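Local coordinates for dally-like, isoform A (Drosophila melanogaster, PDB 6XTZ), which binds Wnt proteins and shields their palmitoleate lipid, probably working as a cell-surface heparan sulfate proteoglycan that lets the signal travel over a distance, at residues A[97-102]-A[127-132]; A[85-90]-A[198-203]; A[282-287]-A[441-446]. The protein carries 5 engineered substitutions. All coordinates share one frame; numbering follows the deposited sequence.

Overall arrangement
The three contacts lie in the elongated helical body of a glypican core. Contacts 1 and 2 share helix 51-110, joined in one to helix 118-134 and in the other to helix 185-216; their centres are about 14 Å apart, and Arg201 NH1 probably hydrogen-bonds to Phe132 O between them. Contact 3 ties the end of helix 263-283 to helix 441-455 and lies about 10 Å from contact 2, centre to centre, with Leu283 packing on Tyr203 and Val446 on Phe87. Chemistry follows depth: contact 1, at the surface, is a salt bridge beside bound lipid, whereas contacts 2 and 3 are buried, one mainly aromatic and the other mainly aliphatic.

Contact 1: residues A[97-102]-A[127-132]; sequences ESRTQF and ELETYF. With O18 (O-palmitoleoyl serine), chain H.
Arg99 grips Glu129 side-on, with NE and NH2 each 3.1 Å from the same oxygen, OE2. Both hydrogen bonds belong to one salt bridge, and for both the acceptor lies in the guanidinium plane. The carboxylate sees them differently: NE arrives on the syn side of OE2, whereas NH2 comes from above the carboxylate plane, both from the same face. This follows from the two flat groups standing almost upright to each other, with their planes 84° apart. The Arg99 chain leaves with CG anti to the backbone N and then bends at chi3 (-72°), which turns its NE edge to the straight, extended Glu129 chain. The CA atoms of these residues remain 9.9 Å apart, so long side chains bridge the gap between the helices. Lys96 adds a long, weak ion pair to OE1 of Glu129, while the Arg99 side chain packs on Ser122, Phe125 and Lys126. With an alanine in place of this arginine, OE2 of Glu129 would probably lose both of these donors, and the carboxylate would be freer to turn. Beyond the bridge, Ser98 faces O-palmitoleoyl serine: its OG, hydrogen-bonded to Leu94 O, lies 3.1 Å from ligand C3, and its CB lies 3.8 Å from C7. Gln101 OE1 comes within 3.5 Å of the ester carbonyl oxygen O11. Ser98 and Gln101 thus line the side of helix 51-110 that meets the acyl chain and its ester, and the salt bridge links this helix to helix 118-134, whose Phe125 also lines the lipid pocket of the glypican core.

Contact 2: residues A[85-90]-A[198-203]; sequences TKFKDI and VATRTY
Phe87 reaches helix 185-216 with the far end of its ring, touching Thr200 and Tyr203 in different ways. Toward Thr200 it presents an edge: CE2 is 3.2 Å from the backbone O of Thr200, which lies near the ring plane, a geometry consistent with a weak C-H...O contact. On the same residue CG2 meets CZ of Phe87 at 3.6 Å. Tyr203 instead approaches over one face. Its CD2 lies 3.9 Å from Phe87 CE1, above the rim of the ring, and the two planes are inclined at 65° with centroids 5.5 Å apart, which makes an edge-to-face pair with Phe87 giving the face. Phe87 can meet both because its CG is anti to the backbone N (chi1 171°), sending the ring straight across to the other helix. The next shell fixes the partners. Thr200 OG1 bonds to Ser196 O one turn back, leaving CG2 to pack on the phenylalanine. At the other end of its ring, Tyr203 OH makes a weak hydrogen bond to Val446 O, and Met276, Ala280 and Leu283 pack against the tyrosine. Val446 and Ile449 of helix 441-455 cover Phe87 in turn. The join between helices 51-110 and 185-216 therefore rests on shape and aromatic packing, with the polar ends of Thr200 and Tyr203 turned to backbone acceptors elsewhere within the helical bundle.

Contact 3: residues A[282-287]-A[441-446]; sequences RLLGSF and ILDRIV
Leu284 and Val446 meet tip to tip, and they have the most surface buried by this contact. The branch of Leu284 spreads over one methyl of the valine: CG and CD2 of Leu284 are both 3.8 Å from Val446 CG1. That methyl is anti to the backbone N of Val446 (chi1 168°), which sends it across to the segment 282-287. Leu284 starts off to one side of helix 441-455, but its end swings nearer. CD2 also settles against Asp443, 3.8 Å from its CB and equally far from its backbone O, and thus sits between the side chains of two residues three apart on the same helix. Leu283 adds a looser touch, with its CB 4.2 Å from Val446 CG1; the rest of its side chain turns to helix 185-216, packing on Ala199 and Thr200. The chain after helix 263-283 is itself held in a turn: Arg282 O accepts from Gly285 N at 3.0 Å and from Phe287 N at 2.9 Å, arriving from opposite faces of the carbonyl plane. Phe287 folds back over Arg282, whose CD stands 3.6 Å above the centre of the ring. Through this contact the end of helix 263-283 packs on the start of helix 441-455, close to where Ile289, two residues on from Phe287, and Pro440, just before the other segment, line the palmitoleoyl pocket. Across the interface the packing is thus mainly aliphatic and depends on fit of shape, while the carboxylate of Asp443 is directed elsewhere, its OD1 hydrogen-bonded to Asn288 ND2 beside the apolar patch.

Contact 1: residues A[97-102]-A[127-132]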
loop_
_atom_site.group_PDB
_atom_site.type_symbol
_atom_site.label_atom_id
_atom_site.label_comp_id
_atom_site.label_asym_id
_atom_site.label_seq_id
_atom_site.Cartn_x
_atom_site.Cartn_y
_atom_site.Cartn_z
ATOM N N GLU A 97 21.798 -1.074 16.301
ATOM C CA GLU A 97 23.084 -0.391 16.232
ATOM C C GLU A 97 23.080 0.895 17.049
ATOM O O GLU A 97 24.134 1.326 17.529
ATOM C CB GLU A 97 23.443 -0.094 14.776
ATOM C CG GLU A 97 23.817 -1.326 13.965
ATOM C CD GLU A 97 23.905 -1.044 12.476
ATOM O OE1 GLU A 97 23.431 -1.884 11.680
ATOM O OE2 GLU A 97 24.444 0.019 12.101
ATOM N N SER A 98 21.912 1.515 17.219
ATOM C CA SER A 98 21.839 2.739 18.006
ATOM C C SER A 98 21.983 2.447 19.492
ATOM O O SER A 98 22.685 3.172 20.203
ATOM C CB SER A 98 20.528 3.469 17.723
ATOM O OG SER A 98 20.459 3.856 16.364
ATOM N N ARG A 99 21.332 1.385 19.977
ATOM C CA ARG A 99 21.441 1.016 21.385
ATOM C C ARG A 99 22.896 0.840 21.804
ATOM O O ARG A 99 23.288 1.245 22.906
ATOM C CB ARG A 99 20.650 -0.267 21.651
ATOM C CG ARG A 99 20.870 -0.856 23.033
ATOM C CD ARG A 99 20.538 -2.339 23.066
ATOM N NE ARG A 99 19.103 -2.592 22.993
ATOM C CZ ARG A 99 18.337 -2.840 24.051
ATOM N NH1 ARG A 99 18.870 -2.871 25.265
ATOM N NH2 ARG A 99 17.038 -3.061 23.896
ATOM N N THR A 100 23.715 0.249 20.932
ATOM C CA THR A 100 25.126 0.052 21.255
ATOM C C THR A 100 25.899 1.364 21.181
ATOM O O THR A 100 26.680 1.685 22.084
ATOM C CB THR A 100 25.739 -0.986 20.315
ATOM O OG1 THR A 100 25.046 -2.231 20.462
ATOM C CG2 THR A 100 27.214 -1.189 20.639
ATOM N N GLN A 101 25.702 2.132 20.105
ATOM C CA GLN A 101 26.377 3.421 19.984
ATOM C C GLN A 101 25.957 4.367 21.102
ATOM O O GLN A 101 26.790 5.093 21.654
ATOM C CB GLN A 101 26.091 4.041 18.617
ATOM C CG GLN A 101 26.731 3.297 17.454
ATOM C CD GLN A 101 26.278 3.817 16.100
ATOM O OE1 GLN A 101 25.320 4.585 16.004
ATOM N NE2 GLN A 101 26.966 3.397 15.044
ATOM N N PHE A 102 24.668 4.368 21.447
ATOM C CA PHE A 102 24.208 5.213 22.542
ATOM C C PHE A 102 24.838 4.796 23.865
ATOM O O PHE A 102 25.271 5.652 24.645
ATOM C CB PHE A 102 22.683 5.183 22.634
ATOM C CG PHE A 102 22.009 6.266 21.838
ATOM C CD1 PHE A 102 21.925 7.551 22.341
ATOM C CD2 PHE A 102 21.462 6.001 20.593
ATOM C CE1 PHE A 102 21.310 8.554 21.619
ATOM C CE2 PHE A 102 20.845 7.003 19.865
ATOM C CZ PHE A 102 20.769 8.281 20.380
ATOM N N GLU A 127 11.562 -1.478 24.921
ATOM C CA GLU A 127 10.178 -1.141 24.604
ATOM C C GLU A 127 10.060 -0.568 23.198
ATOM O O GLU A 127 9.095 -0.859 22.483
ATOM C CB GLU A 127 9.626 -0.152 25.631
ATOM C CG GLU A 127 9.599 -0.669 27.062
ATOM C CD GLU A 127 8.389 -1.539 27.358
ATOM O OE1 GLU A 127 7.659 -1.906 26.411
ATOM O OE2 GLU A 127 8.165 -1.850 28.547
ATOM N N LEU A 128 11.032 0.249 22.785
ATOM C CA LEU A 128 10.989 0.830 21.448
ATOM C C LEU A 128 11.154 -0.238 20.375
ATOM O O LEU A 128 10.463 -0.209 19.351
ATOM C CB LEU A 128 12.064 1.905 21.305
ATOM C CG LEU A 128 11.869 3.173 22.137
ATOM C CD1 LEU A 128 13.028 4.130 21.917
ATOM C CD2 LEU A 128 10.547 3.837 21.789
ATOM N N GLU A 129 12.067 -1.189 20.593
ATOM C CA GLU A 129 12.230 -2.285 19.644
ATOM C C GLU A 129 10.980 -3.152 19.588
ATOM O O GLU A 129 10.586 -3.619 18.514
ATOM C CB GLU A 129 13.446 -3.132 20.020
ATOM C CG GLU A 129 14.767 -2.385 19.995
ATOM C CD GLU A 129 15.936 -3.274 20.359
ATOM O OE1 GLU A 129 15.804 -4.511 20.235
ATOM O OE2 GLU A 129 16.986 -2.740 20.775
ATOM N N THR A 130 10.343 -3.378 20.739
ATOM C CA THR A 130 9.135 -4.193 20.766
ATOM C C THR A 130 7.991 -3.508 20.029
ATOM O O THR A 130 7.208 -4.173 19.341
ATOM C CB THR A 130 8.739 -4.503 22.210
ATOM O OG1 THR A 130 9.813 -5.193 22.862
ATOM C CG2 THR A 130 7.492 -5.374 22.252
ATOM N N TYR A 131 7.882 -2.181 20.144
ATOM C CA TYR A 131 6.815 -1.482 19.436
ATOM C C TYR A 131 6.974 -1.620 17.929
ATOM O O TYR A 131 6.006 -1.913 17.216
ATOM C CB TYR A 131 6.764 -0.002 19.817
ATOM C CG TYR A 131 5.807 0.740 18.911
ATOM C CD1 TYR A 131 4.436 0.612 19.075
ATOM C CD2 TYR A 131 6.271 1.523 17.860
ATOM C CE1 TYR A 131 3.550 1.260 18.237
ATOM C CE2 TYR A 131 5.392 2.174 17.012
ATOM C CZ TYR A 131 4.032 2.039 17.208
ATOM O OH TYR A 131 3.150 2.683 16.374
ATOM N N PHE A 132 8.185 -1.389 17.416
ATOM C CA PHE A 132 8.384 -1.496 15.975
ATOM C C PHE A 132 8.156 -2.918 15.488
ATOM O O PHE A 132 7.781 -3.124 14.328
ATOM C CB PHE A 132 9.783 -1.022 15.584
ATOM C CG PHE A 132 10.015 -0.996 14.100
ATOM C CD1 PHE A 132 9.461 0.006 13.320
ATOM C CD2 PHE A 132 10.767 -1.983 13.482
ATOM C CE1 PHE A 132 9.660 0.031 11.951
ATOM C CE2 PHE A 132 10.973 -1.961 12.113
ATOM C CZ PHE A 132 10.418 -0.953 11.348
HETATM C CA O18 H . 23.099 7.829 11.191
HETATM C CB O18 H . 23.360 7.170 12.535
HETATM C C1 O18 H . 22.458 7.519 14.696
HETATM C C2 O18 H . 21.193 7.713 15.477
HETATM C C3 O18 H . 20.094 6.723 15.116
HETATM C C4 O18 H . 18.921 6.773 16.084
HETATM C C5 O18 H . 17.870 5.701 15.852
HETATM C C6 O18 H . 16.790 5.659 16.922
HETATM C C7 O18 H . 17.314 5.369 18.319
HETATM C C8 O18 H . 16.235 5.364 19.400
HETATM C C9 O18 H . 15.588 6.699 19.600
HETATM C C10 O18 H . 15.711 7.473 20.661
HETATM C C11 O18 H . 16.527 7.179 21.882
HETATM C C12 O18 H . 16.165 8.061 23.075
HETATM C C13 O18 H . 17.050 7.839 24.292
HETATM C C14 O18 H . 16.663 8.672 25.506
HETATM C C15 O18 H . 16.723 10.170 25.284
HETATM C C16 O18 H . 16.425 10.968 26.534
HETATM C C O18 H . 22.009 6.945 10.587
HETATM N N O18 H . 22.641 9.200 11.344
HETATM O OG O18 H . 22.214 7.380 13.392
HETATM O O11 O18 H . 23.560 7.489 15.175
HETATM O O O18 H . 22.124 6.505 9.447
#

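Contact 2: residues A[85-90]-A[198-203]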
loop_
_atom_site.group_PDB
_atom_site.type_symbol
_atom_site.label_atom_id
_atom_site.label_comp_id
_atom_site.label_asym_id
_atom_site.label_seq_id
_atom_site.Cartn_x
_atom_site.Cartn_y
_atom_site.Cartn_z
ATOM N N THR A 85 9.948 -5.492 3.412
ATOM C CA THR A 85 10.862 -6.299 4.216
ATOM C C THR A 85 12.226 -5.631 4.338
ATOM O O THR A 85 12.844 -5.656 5.410
ATOM C CB THR A 85 11.000 -7.697 3.610
ATOM O OG1 THR A 85 9.734 -8.365 3.657
ATOM C CG2 THR A 85 12.030 -8.518 4.375
ATOM N N LYS A 86 12.713 -5.031 3.249
ATOM C CA LYS A 86 13.977 -4.305 3.311
ATOM C C LYS A 86 13.866 -3.099 4.234
ATOM O O LYS A 86 14.806 -2.782 4.970
ATOM C CB LYS A 86 14.401 -3.873 1.906
ATOM C CG LYS A 86 15.732 -3.137 1.855
ATOM C CD LYS A 86 16.075 -2.700 0.437
ATOM C CE LYS A 86 17.406 -1.961 0.391
ATOM N NZ LYS A 86 17.736 -1.479 -0.980
ATOM N N PHE A 87 12.716 -2.423 4.215
ATOM C CA PHE A 87 12.508 -1.270 5.084
ATOM C C PHE A 87 12.549 -1.672 6.553
ATOM O O PHE A 87 13.210 -1.021 7.371
ATOM C CB PHE A 87 11.178 -0.600 4.739
ATOM C CG PHE A 87 10.762 0.467 5.709
ATOM C CD1 PHE A 87 11.276 1.749 5.611
ATOM C CD2 PHE A 87 9.845 0.190 6.712
ATOM C CE1 PHE A 87 10.889 2.735 6.497
ATOM C CE2 PHE A 87 9.455 1.173 7.602
ATOM C CZ PHE A 87 9.978 2.445 7.494
ATOM N N LYS A 88 11.840 -2.748 6.907
ATOM C CA LYS A 88 11.819 -3.191 8.297
ATOM C C LYS A 88 13.197 -3.651 8.756
ATOM O O LYS A 88 13.624 -3.326 9.869
ATOM C CB LYS A 88 10.798 -4.313 8.476
ATOM C CG LYS A 88 9.366 -3.905 8.182
ATOM C CD LYS A 88 8.446 -5.107 8.250
ATOM C CE LYS A 88 7.042 -4.765 7.793
ATOM N NZ LYS A 88 6.183 -5.979 7.765
ATOM N N ASP A 89 13.906 -4.406 7.910
ATOM C CA ASP A 89 15.227 -4.899 8.286
ATOM C C ASP A 89 16.208 -3.753 8.501
ATOM O O ASP A 89 17.052 -3.810 9.403
ATOM C CB ASP A 89 15.759 -5.856 7.218
ATOM C CG ASP A 89 14.963 -7.143 7.138
ATOM O OD1 ASP A 89 14.388 -7.557 8.167
ATOM O OD2 ASP A 89 14.917 -7.746 6.044
ATOM N N ILE A 90 16.115 -2.705 7.681
ATOM C CA ILE A 90 17.026 -1.571 7.812
ATOM C C ILE A 90 16.779 -0.836 9.124
ATOM O O ILE A 90 17.719 -0.510 9.857
ATOM C CB ILE A 90 16.890 -0.630 6.601
ATOM C CG1 ILE A 90 17.540 -1.254 5.363
ATOM C CG2 ILE A 90 17.504 0.730 6.905
ATOM C CD1 ILE A 90 17.378 -0.426 4.104
ATOM N N VAL A 198 5.670 5.695 15.434
ATOM C CA VAL A 198 4.371 5.335 14.873
ATOM C C VAL A 198 4.387 5.495 13.358
ATOM O O VAL A 198 3.928 4.617 12.622
ATOM C CB VAL A 198 3.251 6.170 15.520
ATOM C CG1 VAL A 198 1.925 5.900 14.825
ATOM C CG2 VAL A 198 3.144 5.852 17.001
ATOM N N ALA A 199 4.928 6.613 12.870
ATOM C CA ALA A 199 4.987 6.834 11.429
ATOM C C ALA A 199 5.908 5.826 10.750
ATOM O O ALA A 199 5.619 5.363 9.641
ATOM C CB ALA A 199 5.442 8.262 11.132
ATOM N N THR A 200 7.017 5.470 11.402
ATOM C CA THR A 200 7.961 4.534 10.799
ATOM C C THR A 200 7.364 3.136 10.703
ATOM O O THR A 200 7.450 2.483 9.655
ATOM C CB THR A 200 9.263 4.509 11.599
ATOM O OG1 THR A 200 9.791 5.839 11.697
ATOM C CG2 THR A 200 10.287 3.611 10.922
ATOM N N ARG A 201 6.754 2.657 11.788
ATOM C CA ARG A 201 6.157 1.326 11.775
ATOM C C ARG A 201 4.978 1.260 10.812
ATOM O O ARG A 201 4.869 0.322 10.015
ATOM C CB ARG A 201 5.722 0.929 13.185
ATOM C CG ARG A 201 4.760 -0.245 13.204
ATOM C CD ARG A 201 4.480 -0.739 14.612
ATOM N NE ARG A 201 3.387 -1.708 14.623
ATOM C CZ ARG A 201 3.521 -2.996 14.323
ATOM N NH1 ARG A 201 4.708 -3.484 13.984
ATOM N NH2 ARG A 201 2.467 -3.799 14.361
ATOM N N THR A 202 4.087 2.253 10.871
ATOM C CA THR A 202 2.903 2.241 10.017
ATOM C C THR A 202 3.281 2.277 8.541
ATOM O O THR A 202 2.627 1.639 7.708
ATOM C CB THR A 202 1.993 3.417 10.371
ATOM O OG1 THR A 202 1.683 3.376 11.770
ATOM C CG2 THR A 202 0.698 3.361 9.570
ATOM N N TYR A 203 4.343 3.012 8.202
ATOM C CA TYR A 203 4.794 3.095 6.816
ATOM C C TYR A 203 5.123 1.710 6.266
ATOM O O TYR A 203 4.663 1.330 5.182
ATOM C CB TYR A 203 6.011 4.015 6.739
ATOM C CG TYR A 203 6.424 4.442 5.348
ATOM C CD1 TYR A 203 5.655 5.336 4.617
ATOM C CD2 TYR A 203 7.606 3.980 4.783
ATOM C CE1 TYR A 203 6.039 5.741 3.354
ATOM C CE2 TYR A 203 7.999 4.378 3.520
ATOM C CZ TYR A 203 7.211 5.258 2.810
ATOM O OH TYR A 203 7.597 5.660 1.553
#

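Contact 3: residues A[282-287]-A[441-446]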
loop_
_atom_site.group_PDB
_atom_site.type_symbol
_atom_site.label_atom_id
_atom_site.label_comp_id
_atom_site.label_asym_id
_atom_site.label_seq_id
_atom_site.Cartn_x
_atom_site.Cartn_y
_atom_site.Cartn_z
ATOM N N ARG A 282 6.680 12.973 6.030
ATOM C CA ARG A 282 7.025 13.119 7.439
ATOM C C ARG A 282 8.324 12.395 7.770
ATOM O O ARG A 282 9.176 12.933 8.489
ATOM C CB ARG A 282 5.887 12.590 8.310
ATOM C CG ARG A 282 4.635 13.443 8.295
ATOM C CD ARG A 282 4.780 14.653 9.197
ATOM N NE ARG A 282 3.517 15.367 9.355
ATOM C CZ ARG A 282 3.200 16.480 8.702
ATOM N NH1 ARG A 282 4.058 17.013 7.843
ATOM N NH2 ARG A 282 2.025 17.057 8.907
ATOM N N LEU A 283 8.492 11.173 7.257
ATOM C CA LEU A 283 9.681 10.388 7.570
ATOM C C LEU A 283 10.949 11.032 7.027
ATOM O O LEU A 283 12.021 10.878 7.621
ATOM C CB LEU A 283 9.533 8.970 7.021
ATOM C CG LEU A 283 8.434 8.126 7.663
ATOM C CD1 LEU A 283 8.409 6.734 7.051
ATOM C CD2 LEU A 283 8.638 8.053 9.168
ATOM N N LEU A 284 10.854 11.742 5.908
ATOM C CA LEU A 284 11.992 12.459 5.356
ATOM C C LEU A 284 12.142 13.857 5.939
ATOM O O LEU A 284 13.104 14.555 5.601
ATOM C CB LEU A 284 11.874 12.547 3.831
ATOM C CG LEU A 284 11.865 11.210 3.084
ATOM C CD1 LEU A 284 11.534 11.412 1.616
ATOM C CD2 LEU A 284 13.200 10.500 3.244
ATOM N N GLY A 285 11.221 14.278 6.803
ATOM C CA GLY A 285 11.273 15.607 7.377
ATOM C C GLY A 285 11.101 15.637 8.881
ATOM O O GLY A 285 11.982 15.193 9.622
ATOM N N SER A 286 9.949 16.141 9.337
ATOM C CA SER A 286 9.761 16.432 10.756
ATOM C C SER A 286 9.848 15.173 11.610
ATOM O O SER A 286 10.438 15.191 12.697
ATOM C CB SER A 286 8.415 17.123 10.973
ATOM O OG SER A 286 8.229 18.175 10.044
ATOM N N PHE A 287 9.262 14.074 11.146
ATOM C CA PHE A 287 9.188 12.857 11.940
ATOM C C PHE A 287 10.420 11.974 11.787
ATOM O O PHE A 287 10.419 10.843 12.284
ATOM C CB PHE A 287 7.932 12.061 11.578
ATOM C CG PHE A 287 6.647 12.699 12.037
ATOM C CD1 PHE A 287 6.654 13.895 12.740
ATOM C CD2 PHE A 287 5.430 12.091 11.776
ATOM C CE1 PHE A 287 5.472 14.476 13.160
ATOM C CE2 PHE A 287 4.247 12.666 12.195
ATOM C CZ PHE A 287 4.267 13.858 12.887
ATOM N N ILE A 441 20.775 5.550 4.914
ATOM C CA ILE A 441 20.136 4.471 4.171
ATOM C C ILE A 441 18.660 4.345 4.520
ATOM O O ILE A 441 17.884 3.808 3.721
ATOM C CB ILE A 441 20.863 3.134 4.411
ATOM C CG1 ILE A 441 20.718 2.691 5.868
ATOM C CG2 ILE A 441 22.331 3.252 4.027
ATOM C CD1 ILE A 441 21.266 1.307 6.137
ATOM N N LEU A 442 18.247 4.826 5.695
ATOM C CA LEU A 442 16.825 4.831 6.018
ATOM C C LEU A 442 16.069 5.798 5.117
ATOM O O LEU A 442 14.964 5.492 4.657
ATOM C CB LEU A 442 16.615 5.186 7.488
ATOM C CG LEU A 442 15.158 5.242 7.957
ATOM C CD1 LEU A 442 14.443 3.929 7.668
ATOM C CD2 LEU A 442 15.088 5.580 9.438
ATOM N N ASP A 443 16.651 6.968 4.847
ATOM C CA ASP A 443 16.041 7.882 3.890
ATOM C C ASP A 443 16.039 7.296 2.484
ATOM O O ASP A 443 15.113 7.556 1.709
ATOM C CB ASP A 443 16.771 9.225 3.898
ATOM C CG ASP A 443 16.722 9.910 5.251
ATOM O OD1 ASP A 443 16.237 9.293 6.222
ATOM O OD2 ASP A 443 17.165 11.074 5.339
ATOM N N ARG A 444 17.057 6.501 2.144
ATOM C CA ARG A 444 17.145 5.938 0.800
ATOM C C ARG A 444 16.035 4.926 0.545
ATOM O O ARG A 444 15.450 4.902 -0.544
ATOM C CB ARG A 444 18.517 5.295 0.594
ATOM C CG ARG A 444 19.676 6.272 0.720
ATOM C CD ARG A 444 21.020 5.557 0.723
ATOM N NE ARG A 444 21.279 4.855 -0.530
ATOM C CZ ARG A 444 22.400 4.190 -0.793
ATOM N NH1 ARG A 444 23.369 4.137 0.112
ATOM N NH2 ARG A 444 22.554 3.579 -1.959
ATOM N N ILE A 445 15.732 4.078 1.531
ATOM C CA ILE A 445 14.672 3.094 1.340
ATOM C C ILE A 445 13.302 3.757 1.417
ATOM O O ILE A 445 12.357 3.324 0.747
ATOM C CB ILE A 445 14.818 1.941 2.354
ATOM C CG1 ILE A 445 13.718 0.894 2.155
ATOM C CG2 ILE A 445 14.807 2.461 3.778
ATOM C CD1 ILE A 445 13.770 0.192 0.820
ATOM N N VAL A 446 13.171 4.823 2.212
ATOM C CA VAL A 446 11.915 5.566 2.250
ATOM C C VAL A 446 11.666 6.261 0.916
ATOM O O VAL A 446 10.540 6.258 0.401
ATOM C CB VAL A 446 11.916 6.566 3.422
ATOM C CG1 VAL A 446 10.753 7.539 3.294
ATOM C CG2 VAL A 446 11.834 5.828 4.749
#